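Side-chain contacts in putative isohexenylglutaconyl-CoA hydratase (Pseudomonas aeruginosa, PDB 4ZU2), which probably adds water to isohexenylglutaconyl-CoA, an unsaturated acyl-coenzyme A thioester, as a crotonase-family hydratase: residues G116-G119 with L120-S124; L137-S141 with L142-P146; I157-T160 with Q161-L165; A170-G174 with R175-R179; A192-Q195 with R196-E199. All coordinates share one frame; numbering follows the deposited sequence.

Interaction 1 of 5, residues G116-G119 with L120-S124; sequences GGFG and LACVS
Phe118 and Cys122, one helical turn apart, supply the side-chain part of this contact, a sulfur-aromatic one. Cys122 SG lies 3.5 Å from Phe118 CE1 and 4.5 Å from the centroid of that ring, 58° off its normal, an oblique approach. Phe118 has CG anti to its backbone N (chi1 171°), which swings the ring to the carbonyl side, where the sulfur of the next turn can reach the CD1-CE1 side. Leu120 takes a different direction, with CB resting 3.7 Å from Gly117 O. Buried as they are, these side chains go separate ways: Phe118 packs on Leu137, Val153 and Leu182, while Leu120 lies against Leu94 and Leu95 of helix 81-99.

The backbone belongs to the short glycine-rich helix 116-121 of the crotonase fold. In that family the N-terminal end of this helix typically helps form the oxyanion hole for the thioester carbonyl, and the same role is likely here. Leu120 N bonds to Gly116 O at 3.1 Å, a regular helical link. Farther along the bonding weakens: Ala121 N to Gly117 O is long at 3.4 Å, and Cys122 N divides itself between Phe118 O and Gly119 O, both bonds weak.

A type I turn, Ala121 to Ser124, follows. Here Ser124 OG donates to Ala121 O at 2.8 Å, and Ser124 N adds a weak bond to that same oxygen.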
loop_
_atom_site.group_PDB
_atom_site.type_symbol
_atom_site.label_atom_id
_atom_site.label_comp_id
_atom_site.label_asym_id
_atom_site.label_seq_id
_atom_site.Cartn_x
_atom_site.Cartn_y
_atom_site.Cartn_z
ATOM N N GLY A 116 -6.334 9.785 -18.572
ATOM C CA GLY A 116 -5.396 8.846 -19.158
ATOM C C GLY A 116 -3.939 9.282 -18.991
ATOM O O GLY A 116 -3.048 8.444 -18.960
ATOM N N GLY A 117 -3.703 10.593 -18.901
ATOM C CA GLY A 117 -2.376 11.132 -18.599
ATOM C C GLY A 117 -1.869 10.716 -17.225
ATOM O O GLY A 117 -0.721 10.289 -17.088
ATOM N N PHE A 118 -2.725 10.885 -16.225
ATOM C CA PHE A 118 -2.506 10.452 -14.825
ATOM C C PHE A 118 -2.340 8.919 -14.854
ATOM O O PHE A 118 -1.493 8.362 -14.170
ATOM C CB PHE A 118 -3.713 10.960 -14.017
ATOM C CG PHE A 118 -3.829 10.480 -12.614
ATOM C CD1 PHE A 118 -3.887 9.129 -12.287
ATOM C CD2 PHE A 118 -4.012 11.392 -11.611
ATOM C CE1 PHE A 118 -4.028 8.719 -10.969
ATOM C CE2 PHE A 118 -4.147 10.972 -10.282
ATOM C CZ PHE A 118 -4.170 9.640 -9.970
ATOM N N GLY A 119 -3.075 8.248 -15.739
ATOM C CA GLY A 119 -2.841 6.833 -16.007
ATOM C C GLY A 119 -1.429 6.389 -16.354
ATOM O O GLY A 119 -0.892 5.443 -15.767
ATOM N N LEU A 120 -0.816 7.029 -17.329
ATOM C CA LEU A 120 0.564 6.688 -17.698
ATOM C C LEU A 120 1.578 6.926 -16.586
ATOM O O LEU A 120 2.555 6.227 -16.500
ATOM C CB LEU A 120 1.040 7.545 -18.857
ATOM C CG LEU A 120 0.385 7.414 -20.215
ATOM C CD1 LEU A 120 0.996 8.465 -21.134
ATOM C CD2 LEU A 120 0.621 6.014 -20.769
ATOM N N ALA A 121 1.386 7.985 -15.821
ATOM C CA ALA A 121 2.290 8.305 -14.705
ATOM C C ALA A 121 2.312 7.122 -13.702
ATOM O O ALA A 121 3.332 6.787 -13.112
ATOM C CB ALA A 121 1.834 9.591 -14.025
ATOM N N CYS A 122 1.161 6.489 -13.559
ATOM C CA CYS A 122 0.937 5.474 -12.551
ATOM C C CYS A 122 1.645 4.184 -12.867
ATOM O O CYS A 122 1.698 3.311 -12.024
ATOM C CB CYS A 122 -0.559 5.189 -12.422
ATOM S SG CYS A 122 -1.535 6.358 -11.504
ATOM N N VAL A 123 2.164 4.046 -14.086
ATOM C CA VAL A 123 2.841 2.811 -14.479
ATOM C C VAL A 123 4.337 2.993 -14.756
ATOM O O VAL A 123 4.997 2.114 -15.335
ATOM C CB VAL A 123 2.143 2.116 -15.678
ATOM C CG1 VAL A 123 0.656 1.944 -15.380
ATOM C CG2 VAL A 123 2.352 2.870 -16.954
ATOM N N SER A 124 4.869 4.131 -14.344
ATOM C CA SER A 124 6.306 4.358 -14.447
ATOM C C SER A 124 7.058 3.688 -13.258
ATOM O O SER A 124 6.514 3.571 -12.144
ATOM C CB SER A 124 6.591 5.867 -14.493
ATOM O OG SER A 124 6.133 6.504 -13.316
#

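Interaction 2 of 5, residues L137-S141 with L142-P146; sequences LPETS and LGILP
The loop joining strand 134-136 to helix 149-157 doubles back so that the Glu139 side chain lies against the Pro146 ring. The two meet at an oblique angle along much of their length: Glu139 CB is 3.8 Å from Pro146 CD, and farther out Glu139 CD is 3.8 Å from Pro146 CB. A bend at chi2 (90°) turns the carboxylate over the proline instead of letting it run straight on. Ile144 covers another part of the same glutamate, its CG1 standing 3.8 Å from Glu139 CB.

Glu139 O is the polar hub of the turn. It accepts from Leu142 N at 3.1 Å and from Ile144 N at 3.1 Å, and the two donors arrive from opposite faces of the carbonyl plane. Gly143 N gives Thr140 O a weaker bond, and Gly143 itself has a positive phi (75°), which lets the chain reverse after the 3-10 turn. In crotonases the loop after this strand borders the acyl-CoA pocket; the Glu139 carboxylate points toward the start of helix 116-121, near Gly116, in keeping with that placement.

Ser141 OG donates to Pro138 O at 2.7 Å, in the carbonyl plane and on a lone pair, which closes the chain on itself from Ser141 back to Pro138. Thr140 OG1 bonds to Ala166 O, and Thr140, Leu145 and Pro146 all pack on Thr215 of the second subunit.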
loop_
_atom_site.group_PDB
_atom_site.type_symbol
_atom_site.label_atom_id
_atom_site.label_comp_id
_atom_site.label_asym_id
_atom_site.label_seq_id
_atom_site.Cartn_x
_atom_site.Cartn_y
_atom_site.Cartn_z
ATOM N N LEU A 137 -8.174 13.125 -11.802
ATOM C CA LEU A 137 -9.045 12.231 -12.572
ATOM C C LEU A 137 -10.406 12.884 -12.751
ATOM O O LEU A 137 -11.303 12.702 -11.921
ATOM C CB LEU A 137 -9.189 10.881 -11.840
ATOM C CG LEU A 137 -7.870 10.100 -11.720
ATOM C CD1 LEU A 137 -7.975 8.845 -10.843
ATOM C CD2 LEU A 137 -7.349 9.717 -13.061
ATOM N N PRO A 138 -10.588 13.661 -13.823
ATOM C CA PRO A 138 -11.887 14.349 -13.982
ATOM C C PRO A 138 -13.053 13.444 -14.382
ATOM O O PRO A 138 -14.191 13.881 -14.396
ATOM C CB PRO A 138 -11.621 15.337 -15.124
ATOM C CG PRO A 138 -10.136 15.448 -15.212
ATOM C CD PRO A 138 -9.629 14.087 -14.846
ATOM N N GLU A 139 -12.766 12.185 -14.651
ATOM C CA GLU A 139 -13.711 11.328 -15.324
ATOM C C GLU A 139 -15.088 11.327 -14.750
ATOM O O GLU A 139 -16.057 11.515 -15.486
ATOM C CB GLU A 139 -13.186 9.914 -15.423
ATOM C CG GLU A 139 -12.189 9.734 -16.499
ATOM C CD GLU A 139 -10.777 9.988 -16.035
ATOM O OE1 GLU A 139 -10.565 10.656 -14.999
ATOM O OE2 GLU A 139 -9.884 9.514 -16.729
ATOM N N THR A 140 -15.246 11.160 -13.458
ATOM C CA THR A 140 -16.641 11.092 -12.972
ATOM C C THR A 140 -17.315 12.482 -12.888
ATOM O O THR A 140 -18.523 12.557 -12.707
ATOM C CB THR A 140 -16.744 10.464 -11.599
ATOM O OG1 THR A 140 -16.065 11.308 -10.670
ATOM C CG2 THR A 140 -16.156 9.059 -11.573
ATOM N N SER A 141 -16.541 13.569 -12.968
ATOM C CA SER A 141 -17.132 14.918 -13.112
ATOM C C SER A 141 -17.751 15.152 -14.519
ATOM O O SER A 141 -18.303 16.207 -14.796
ATOM C CB SER A 141 -16.129 16.032 -12.732
ATOM O OG SER A 141 -15.134 16.329 -13.705
ATOM N N LEU A 142 -17.635 14.135 -15.369
ATOM C CA LEU A 142 -18.111 14.108 -16.750
ATOM C C LEU A 142 -19.032 12.906 -16.973
ATOM O O LEU A 142 -19.414 12.598 -18.104
ATOM C CB LEU A 142 -16.921 13.964 -17.710
ATOM C CG LEU A 142 -16.434 15.218 -18.433
ATOM C CD1 LEU A 142 -15.871 16.201 -17.434
ATOM C CD2 LEU A 142 -15.395 14.833 -19.466
ATOM N N GLY A 143 -19.401 12.229 -15.897
ATOM C CA GLY A 143 -20.279 11.094 -15.995
ATOM C C GLY A 143 -19.673 9.823 -16.529
ATOM O O GLY A 143 -20.425 8.870 -16.761
ATOM N N ILE A 144 -18.345 9.793 -16.723
ATOM C CA ILE A 144 -17.632 8.584 -17.164
ATOM C C ILE A 144 -16.692 8.018 -16.062
ATOM O O ILE A 144 -16.710 8.507 -14.945
ATOM C CB ILE A 144 -16.868 8.818 -18.485
ATOM C CG1 ILE A 144 -15.659 9.728 -18.288
ATOM C CG2 ILE A 144 -17.819 9.440 -19.553
ATOM C CD1 ILE A 144 -14.934 10.097 -19.618
ATOM N N LEU A 145 -15.891 6.998 -16.402
ATOM C CA LEU A 145 -15.162 6.196 -15.422
ATOM C C LEU A 145 -13.689 6.274 -15.748
ATOM O O LEU A 145 -13.350 6.184 -16.898
ATOM C CB LEU A 145 -15.570 4.720 -15.485
ATOM C CG LEU A 145 -17.037 4.338 -15.578
ATOM C CD1 LEU A 145 -17.202 2.791 -15.491
ATOM C CD2 LEU A 145 -17.854 5.062 -14.514
ATOM N N PRO A 146 -12.819 6.448 -14.732
ATOM C CA PRO A 146 -11.408 6.158 -14.970
ATOM C C PRO A 146 -11.220 4.607 -14.938
ATOM O O PRO A 146 -10.618 4.076 -14.026
ATOM C CB PRO A 146 -10.695 6.896 -13.808
ATOM C CG PRO A 146 -11.720 6.888 -12.651
ATOM C CD PRO A 146 -13.103 6.797 -13.328
#

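Interaction 3 of 5, residues I157-T160 with Q161-L165; sequences IGLT and QARRL
Ile157 packs tightly on the first two turns of helix 159-168, its CD1 pressing on Gln161 CB at 3.6 Å and touching Leu165 CD1 at 4.0 Å. Placing CG1 between backbone N and carbonyl carbon (chi1 63°) aims the long branch of the isoleucine forward at Gln161, which it crosses at about a right angle. Just beside this apolar patch, Gly158 sits at the N-cap position, and its carbonyl receives Ala162 N at 3.1 Å and, weakly, Gln161 N.

The other side is looser and more polar, with two ordered waters. One water donates to Ile157 O at 2.7 Å and accepts from Gln161 N at 2.8 Å, so it helps satisfy an N-H of the first helical turn. A second water donates to Thr160 OG1 and lies at the edge of the Arg163 guanidinium, in its plane, where it accepts from NH1 at 2.7 Å. Bent at chi3, Arg163 brings NH1 to 3.8 Å from Leu159 CD2.

The stronger polar partners lie across the subunit interface: Arg163 pairs with Asp125 of the second subunit, and Thr160 OG1 bonds to Arg156 O there. Within the chain, Ala162 leans on Val153 and Val154 of helix 149-157.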
loop_
_atom_site.group_PDB
_atom_site.type_symbol
_atom_site.label_atom_id
_atom_site.label_comp_id
_atom_site.label_asym_id
_atom_site.label_seq_id
_atom_site.Cartn_x
_atom_site.Cartn_y
_atom_site.Cartn_z
ATOM N N ILE A 157 -0.883 4.059 -5.403
ATOM C CA ILE A 157 -0.907 4.820 -4.164
ATOM C C ILE A 157 -1.797 4.197 -3.089
ATOM O O ILE A 157 -1.886 4.732 -1.989
ATOM C CB ILE A 157 -1.441 6.265 -4.444
ATOM C CG1 ILE A 157 -2.875 6.222 -4.951
ATOM C CG2 ILE A 157 -0.568 6.991 -5.451
ATOM C CD1 ILE A 157 -3.431 7.588 -5.319
ATOM N N GLY A 158 -2.500 3.113 -3.434
ATOM C CA GLY A 158 -3.372 2.400 -2.518
ATOM C C GLY A 158 -4.839 2.800 -2.615
ATOM O O GLY A 158 -5.163 3.915 -3.025
ATOM N N LEU A 159 -5.738 1.882 -2.237
ATOM C CA LEU A 159 -7.168 2.153 -2.265
ATOM C C LEU A 159 -7.543 3.464 -1.550
ATOM O O LEU A 159 -8.460 4.191 -1.962
ATOM C CB LEU A 159 -7.922 1.005 -1.629
ATOM C CG LEU A 159 -9.448 1.140 -1.532
ATOM C CD1 LEU A 159 -10.105 1.058 -2.932
ATOM C CD2 LEU A 159 -10.021 0.045 -0.656
ATOM N N THR A 160 -6.837 3.750 -0.464
ATOM C CA THR A 160 -7.282 4.779 0.469
ATOM C C THR A 160 -7.153 6.129 -0.216
ATOM O O THR A 160 -8.041 6.962 -0.130
ATOM C CB THR A 160 -6.500 4.739 1.786
ATOM O OG1 THR A 160 -6.710 3.465 2.415
ATOM C CG2 THR A 160 -6.947 5.898 2.736
ATOM N N GLN A 161 -6.072 6.316 -0.961
ATOM C CA GLN A 161 -5.941 7.551 -1.671
ATOM C C GLN A 161 -6.731 7.570 -2.963
ATOM O O GLN A 161 -7.209 8.613 -3.359
ATOM C CB GLN A 161 -4.489 7.873 -1.909
ATOM C CG GLN A 161 -3.800 8.353 -0.652
ATOM C CD GLN A 161 -4.435 9.584 -0.079
ATOM O OE1 GLN A 161 -5.273 10.256 -0.710
ATOM N NE2 GLN A 161 -4.028 9.913 1.104
ATOM N N ALA A 162 -6.890 6.406 -3.584
ATOM C CA ALA A 162 -7.437 6.324 -4.929
ATOM C C ALA A 162 -8.886 6.654 -4.886
ATOM O O ALA A 162 -9.374 7.380 -5.764
ATOM C CB ALA A 162 -7.246 4.928 -5.570
ATOM N N ARG A 163 -9.569 6.119 -3.874
ATOM C CA ARG A 163 -10.992 6.370 -3.710
ATOM C C ARG A 163 -11.309 7.871 -3.633
ATOM O O ARG A 163 -12.283 8.297 -4.213
ATOM C CB ARG A 163 -11.594 5.589 -2.540
ATOM C CG ARG A 163 -10.991 5.836 -1.143
ATOM C CD ARG A 163 -11.114 4.621 -0.289
ATOM N NE ARG A 163 -12.506 4.203 -0.119
ATOM C CZ ARG A 163 -12.901 3.219 0.678
ATOM N NH1 ARG A 163 -12.019 2.497 1.394
ATOM N NH2 ARG A 163 -14.178 2.937 0.751
ATOM N N ARG A 164 -10.468 8.670 -2.967
ATOM C CA ARG A 164 -10.726 10.096 -2.824
ATOM C C ARG A 164 -10.515 10.794 -4.146
ATOM O O ARG A 164 -11.334 11.587 -4.529
ATOM C CB ARG A 164 -9.820 10.751 -1.763
ATOM C CG ARG A 164 -10.022 12.254 -1.620
ATOM C CD ARG A 164 -9.209 12.875 -0.469
ATOM N NE ARG A 164 -7.841 13.160 -0.857
ATOM C CZ ARG A 164 -7.451 14.190 -1.604
ATOM N NH1 ARG A 164 -8.320 15.066 -2.055
ATOM N NH2 ARG A 164 -6.169 14.356 -1.889
ATOM N N LEU A 165 -9.425 10.474 -4.848
ATOM C CA LEU A 165 -9.116 11.163 -6.082
ATOM C C LEU A 165 -10.192 10.925 -7.118
ATOM O O LEU A 165 -10.654 11.880 -7.772
ATOM C CB LEU A 165 -7.733 10.785 -6.625
ATOM C CG LEU A 165 -6.582 10.944 -5.629
ATOM C CD1 LEU A 165 -5.241 10.948 -6.369
ATOM C CD2 LEU A 165 -6.767 12.160 -4.790
HETATM O O HOH W 1 -3.842 4.866 -0.086
HETATM O O HOH W 2 -9.487 2.293 2.423
#

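Interaction 4 of 5, residues A170-G174 with R175-R179; sequences ARFDG and REALR
The Phe172 ring has the Ala177 methyl at its edge, in plane, with Ala177 CB 4.0 Å from Phe172 CE2. Glu176 comes at the ring obliquely, its CG 3.5 Å from Phe172 CD2, and its carboxylate is turned 77° from the ring plane. Phe135 of strand 134-136 meets the same ring with nearly parallel planes, about 10° apart, while Leu165 touches it from helix 159-168.

The Asp173 carboxylate is the second flat group. Its CG lies between backbone N and carbonyl carbon (chi1 77°), which turns the acid back over the helix start. Glu176 N then donates to Asp173 OD1 at 3.2 Å, meeting it from above the carboxylate plane. Ala177 N is less well served, with weak bonds to both Asp173 O and Gly174 O; Leu178 N to Gly174 O, 3.1 Å, begins the regular pattern.

Glu176 also has an ionic partner: Arg179 NH2 approaches OE1 nearly along its C-O bond, tilted from the guanidinium plane, at 2.5 Å, a doubtfully short length between residues that both touch a crystal neighbour. The Asp173 to Glu176 bond is a classic aspartate N-cap, made where the chain passes from strand 172-173 into helix 174-179.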
loop_
_atom_site.group_PDB
_atom_site.type_symbol
_atom_site.label_atom_id
_atom_site.label_comp_id
_atom_site.label_asym_id
_atom_site.label_seq_id
_atom_site.Cartn_x
_atom_site.Cartn_y
_atom_site.Cartn_z
ATOM N N ALA A 170 -10.657 15.509 -7.486
ATOM C CA ALA A 170 -9.746 16.493 -6.891
ATOM C C ALA A 170 -8.518 16.810 -7.733
ATOM O O ALA A 170 -7.797 15.906 -8.151
ATOM C CB ALA A 170 -9.265 15.970 -5.512
ATOM N N ARG A 171 -8.241 18.095 -7.931
ATOM C CA ARG A 171 -6.996 18.514 -8.553
ATOM C C ARG A 171 -5.986 18.709 -7.419
ATOM O O ARG A 171 -6.376 18.940 -6.266
ATOM C CB ARG A 171 -7.190 19.820 -9.336
ATOM C CG ARG A 171 -7.377 19.672 -10.840
ATOM C CD ARG A 171 -8.568 18.833 -11.256
ATOM N NE ARG A 171 -8.934 19.128 -12.648
ATOM C CZ ARG A 171 -10.077 18.771 -13.230
ATOM N NH1 ARG A 171 -10.982 18.062 -12.543
ATOM N NH2 ARG A 171 -10.303 19.121 -14.514
ATOM N N PHE A 172 -4.701 18.608 -7.745
ATOM C CA PHE A 172 -3.624 18.726 -6.767
ATOM C C PHE A 172 -2.321 18.771 -7.522
ATOM O O PHE A 172 -2.248 18.331 -8.686
ATOM C CB PHE A 172 -3.591 17.551 -5.784
ATOM C CG PHE A 172 -3.456 16.180 -6.438
ATOM C CD1 PHE A 172 -4.570 15.515 -6.914
ATOM C CD2 PHE A 172 -2.220 15.567 -6.574
ATOM C CE1 PHE A 172 -4.455 14.264 -7.506
ATOM C CE2 PHE A 172 -2.098 14.306 -7.170
ATOM C CZ PHE A 172 -3.222 13.667 -7.645
ATOM N N ASP A 173 -1.292 19.286 -6.855
ATOM C CA ASP A 173 -0.040 19.589 -7.505
ATOM C C ASP A 173 1.029 18.592 -7.235
ATOM O O ASP A 173 0.817 17.606 -6.515
ATOM C CB ASP A 173 0.440 20.992 -7.119
ATOM C CG ASP A 173 1.059 21.056 -5.718
ATOM O OD1 ASP A 173 0.643 20.321 -4.786
ATOM O OD2 ASP A 173 1.975 21.879 -5.555
ATOM N N GLY A 174 2.189 18.859 -7.846
ATOM C CA GLY A 174 3.356 18.043 -7.673
ATOM C C GLY A 174 3.769 17.732 -6.236
ATOM O O GLY A 174 4.197 16.616 -5.947
ATOM N N ARG A 175 3.700 18.712 -5.343
ATOM C CA ARG A 175 4.234 18.516 -4.000
ATOM C C ARG A 175 3.297 17.510 -3.343
ATOM O O ARG A 175 3.734 16.615 -2.662
ATOM C CB ARG A 175 4.310 19.821 -3.171
ATOM C CG ARG A 175 5.163 21.007 -3.737
ATOM C CD ARG A 175 6.708 20.859 -3.543
ATOM N NE ARG A 175 7.390 22.158 -3.451
ATOM C CZ ARG A 175 8.588 22.474 -3.972
ATOM N NH1 ARG A 175 9.316 21.610 -4.663
ATOM N NH2 ARG A 175 9.050 23.718 -3.815
ATOM N N GLU A 176 2.005 17.661 -3.595
ATOM C CA GLU A 176 1.014 16.720 -3.126
ATOM C C GLU A 176 1.210 15.331 -3.738
ATOM O O GLU A 176 0.871 14.328 -3.095
ATOM C CB GLU A 176 -0.387 17.232 -3.452
ATOM C CG GLU A 176 -1.489 16.216 -3.226
ATOM C CD GLU A 176 -2.428 16.555 -2.123
ATOM O OE1 GLU A 176 -2.199 16.071 -1.003
ATOM O OE2 GLU A 176 -3.412 17.266 -2.371
ATOM N N ALA A 177 1.754 15.252 -4.954
ATOM C CA ALA A 177 1.801 13.963 -5.638
ATOM C C ALA A 177 2.956 13.144 -5.125
ATOM O O ALA A 177 2.924 11.932 -5.178
ATOM C CB ALA A 177 1.882 14.115 -7.113
ATOM N N LEU A 178 3.979 13.836 -4.640
ATOM C CA LEU A 178 5.066 13.242 -3.890
ATOM C C LEU A 178 4.591 12.746 -2.519
ATOM O O LEU A 178 4.987 11.675 -2.046
ATOM C CB LEU A 178 6.151 14.300 -3.721
ATOM C CG LEU A 178 7.584 13.918 -3.354
ATOM C CD1 LEU A 178 7.889 14.420 -1.964
ATOM C CD2 LEU A 178 7.838 12.426 -3.490
ATOM N N ARG A 179 3.720 13.516 -1.884
ATOM C CA ARG A 179 3.284 13.185 -0.531
ATOM C C ARG A 179 2.441 11.911 -0.527
ATOM O O ARG A 179 2.585 11.067 0.372
ATOM C CB ARG A 179 2.493 14.345 0.083
ATOM C CG ARG A 179 2.026 14.044 1.501
ATOM C CD ARG A 179 1.271 15.170 2.131
ATOM N NE ARG A 179 -0.044 15.365 1.532
ATOM C CZ ARG A 179 -1.129 14.667 1.856
ATOM N NH1 ARG A 179 -1.067 13.705 2.776
ATOM N NH2 ARG A 179 -2.282 14.917 1.246
#

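Interaction 5 of 5, residues A192-Q195 with R196-E199; sequences ALEQ and RLEE
Gln195 folds over its neighbour Arg196, and the amide NE2 sits over one face of the guanidinium, 3.9 Å above its plane and toward the rim. The fold comes from Gln195 CG lying between backbone N and carbonyl carbon (chi1 66°), followed by a bend at chi2. This turns the glutamine forward along the helix and presses its CG to 3.1 Å from Arg196 N. That N-H already has its acceptor, Ala192 O, at 3.1 Å with a nearly straight bond.

The other three amides are satisfied one turn back in the same way. Leu197 N reaches Leu193 O at 3.2 Å; Glu198 N reaches Glu194 O at 3.1 Å, from above the carbonyl plane. Glu199 N to Gln195 O is the shortest of the four at 2.8 Å and runs nearly in line with the carbonyl. Such unbroken i to i+4 bonding marks the interior of helix 190-205, an amphipathic helix that lies on the main sheet of the crotonase fold. Leu193 and Leu197 face the sheet, packing on Leu108 of strand 104-109, with Leu193 also on Ile128 and Leu197 on Val106.

Toward the helix start, Ala192 N is taken by Asp189 OD1. Arg196 O accepts from Thr200 OG1, and Arg196 NE keeps a long, weak ion pair with Glu187. Glu198 comes close to Glu202, a like-charged neighbour, on the exposed side.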
loop_
_atom_site.group_PDB
_atom_site.type_symbol
_atom_site.label_atom_id
_atom_site.label_comp_id
_atom_site.label_asym_id
_atom_site.label_seq_id
_atom_site.Cartn_x
_atom_site.Cartn_y
_atom_site.Cartn_z
ATOM N N ALA A 192 16.441 21.606 -12.242
ATOM C CA ALA A 192 16.336 20.664 -11.142
ATOM C C ALA A 192 15.640 19.400 -11.649
ATOM O O ALA A 192 15.981 18.295 -11.274
ATOM C CB ALA A 192 15.530 21.286 -10.013
ATOM N N LEU A 193 14.637 19.588 -12.499
ATOM C CA LEU A 193 13.866 18.474 -13.004
ATOM C C LEU A 193 14.794 17.626 -13.821
ATOM O O LEU A 193 14.741 16.402 -13.753
ATOM C CB LEU A 193 12.702 18.972 -13.861
ATOM C CG LEU A 193 11.362 18.229 -13.723
ATOM C CD1 LEU A 193 10.742 18.381 -12.350
ATOM C CD2 LEU A 193 10.386 18.684 -14.801
ATOM N N GLU A 194 15.662 18.300 -14.575
ATOM C CA GLU A 194 16.568 17.642 -15.514
ATOM C C GLU A 194 17.748 16.990 -14.821
ATOM O O GLU A 194 18.359 16.078 -15.372
ATOM C CB GLU A 194 17.139 18.647 -16.512
ATOM C CG GLU A 194 16.219 19.042 -17.631
ATOM C CD GLU A 194 15.858 17.898 -18.526
ATOM O OE1 GLU A 194 16.771 17.228 -19.046
ATOM O OE2 GLU A 194 14.648 17.667 -18.706
ATOM N N GLN A 195 18.131 17.524 -13.667
ATOM C CA GLN A 195 19.299 17.018 -12.979
ATOM C C GLN A 195 18.862 15.742 -12.355
ATOM O O GLN A 195 19.536 14.744 -12.488
ATOM C CB GLN A 195 19.900 17.994 -11.941
ATOM C CG GLN A 195 19.077 18.341 -10.691
ATOM C CD GLN A 195 19.259 17.395 -9.460
ATOM O OE1 GLN A 195 20.292 16.744 -9.300
ATOM N NE2 GLN A 195 18.247 17.356 -8.580
ATOM N N ARG A 196 17.691 15.767 -11.733
ATOM C CA ARG A 196 17.105 14.557 -11.172
ATOM C C ARG A 196 17.004 13.463 -12.211
ATOM O O ARG A 196 17.239 12.303 -11.907
ATOM C CB ARG A 196 15.730 14.814 -10.587
ATOM C CG ARG A 196 15.127 13.568 -9.970
ATOM C CD ARG A 196 15.897 13.175 -8.721
ATOM N NE ARG A 196 15.757 14.199 -7.695
ATOM C CZ ARG A 196 16.396 14.195 -6.523
ATOM N NH1 ARG A 196 17.244 13.209 -6.200
ATOM N NH2 ARG A 196 16.169 15.174 -5.652
ATOM N N LEU A 197 16.640 13.827 -13.426
ATOM C CA LEU A 197 16.467 12.826 -14.467
ATOM C C LEU A 197 17.789 12.168 -14.775
ATOM O O LEU A 197 17.888 10.943 -14.809
ATOM C CB LEU A 197 15.902 13.422 -15.746
ATOM C CG LEU A 197 15.830 12.473 -16.956
ATOM C CD1 LEU A 197 14.962 11.271 -16.645
ATOM C CD2 LEU A 197 15.278 13.188 -18.200
ATOM N N GLU A 198 18.799 12.987 -15.053
ATOM C CA GLU A 198 20.109 12.458 -15.359
ATOM C C GLU A 198 20.724 11.740 -14.123
ATOM O O GLU A 198 21.542 10.838 -14.275
ATOM C CB GLU A 198 21.025 13.566 -15.899
ATOM C CG GLU A 198 22.461 13.097 -16.122
ATOM C CD GLU A 198 22.555 11.797 -16.938
ATOM O OE1 GLU A 198 22.009 11.771 -18.075
ATOM O OE2 GLU A 198 23.178 10.806 -16.435
ATOM N N GLU A 199 20.363 12.145 -12.910
ATOM C CA GLU A 199 20.850 11.427 -11.738
ATOM C C GLU A 199 20.299 9.992 -11.777
ATOM O O GLU A 199 21.062 9.019 -11.758
ATOM C CB GLU A 199 20.437 12.127 -10.465
ATOM C CG GLU A 199 20.920 11.424 -9.227
ATOM C CD GLU A 199 22.420 11.134 -9.245
ATOM O OE1 GLU A 199 23.185 11.955 -9.825
ATOM O OE2 GLU A 199 22.828 10.088 -8.671
#

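Interaction 1 is the most central of the five, and the Phe118 ring gathers side chains of interactions 2, 3 and 4 into one hydrophobic core, with Leu165 of interaction 3 and Phe172 of interaction 4 both touching it. The segments 161-165 and 170-174 thus share a hydrophobic junction with helix 116-121. Interactions 2 and 3 both reach the second subunit, the former through a loop and the latter through an arginine salt bridge and hydrogen bonds. Interaction 4 pairs a buried ring with a capped helix start and a surface salt bridge. Interaction 5 stands apart, at least about 8 Å from the others between nearest atoms; there, regular helix bonding is combined with charged side chains on the exposed side.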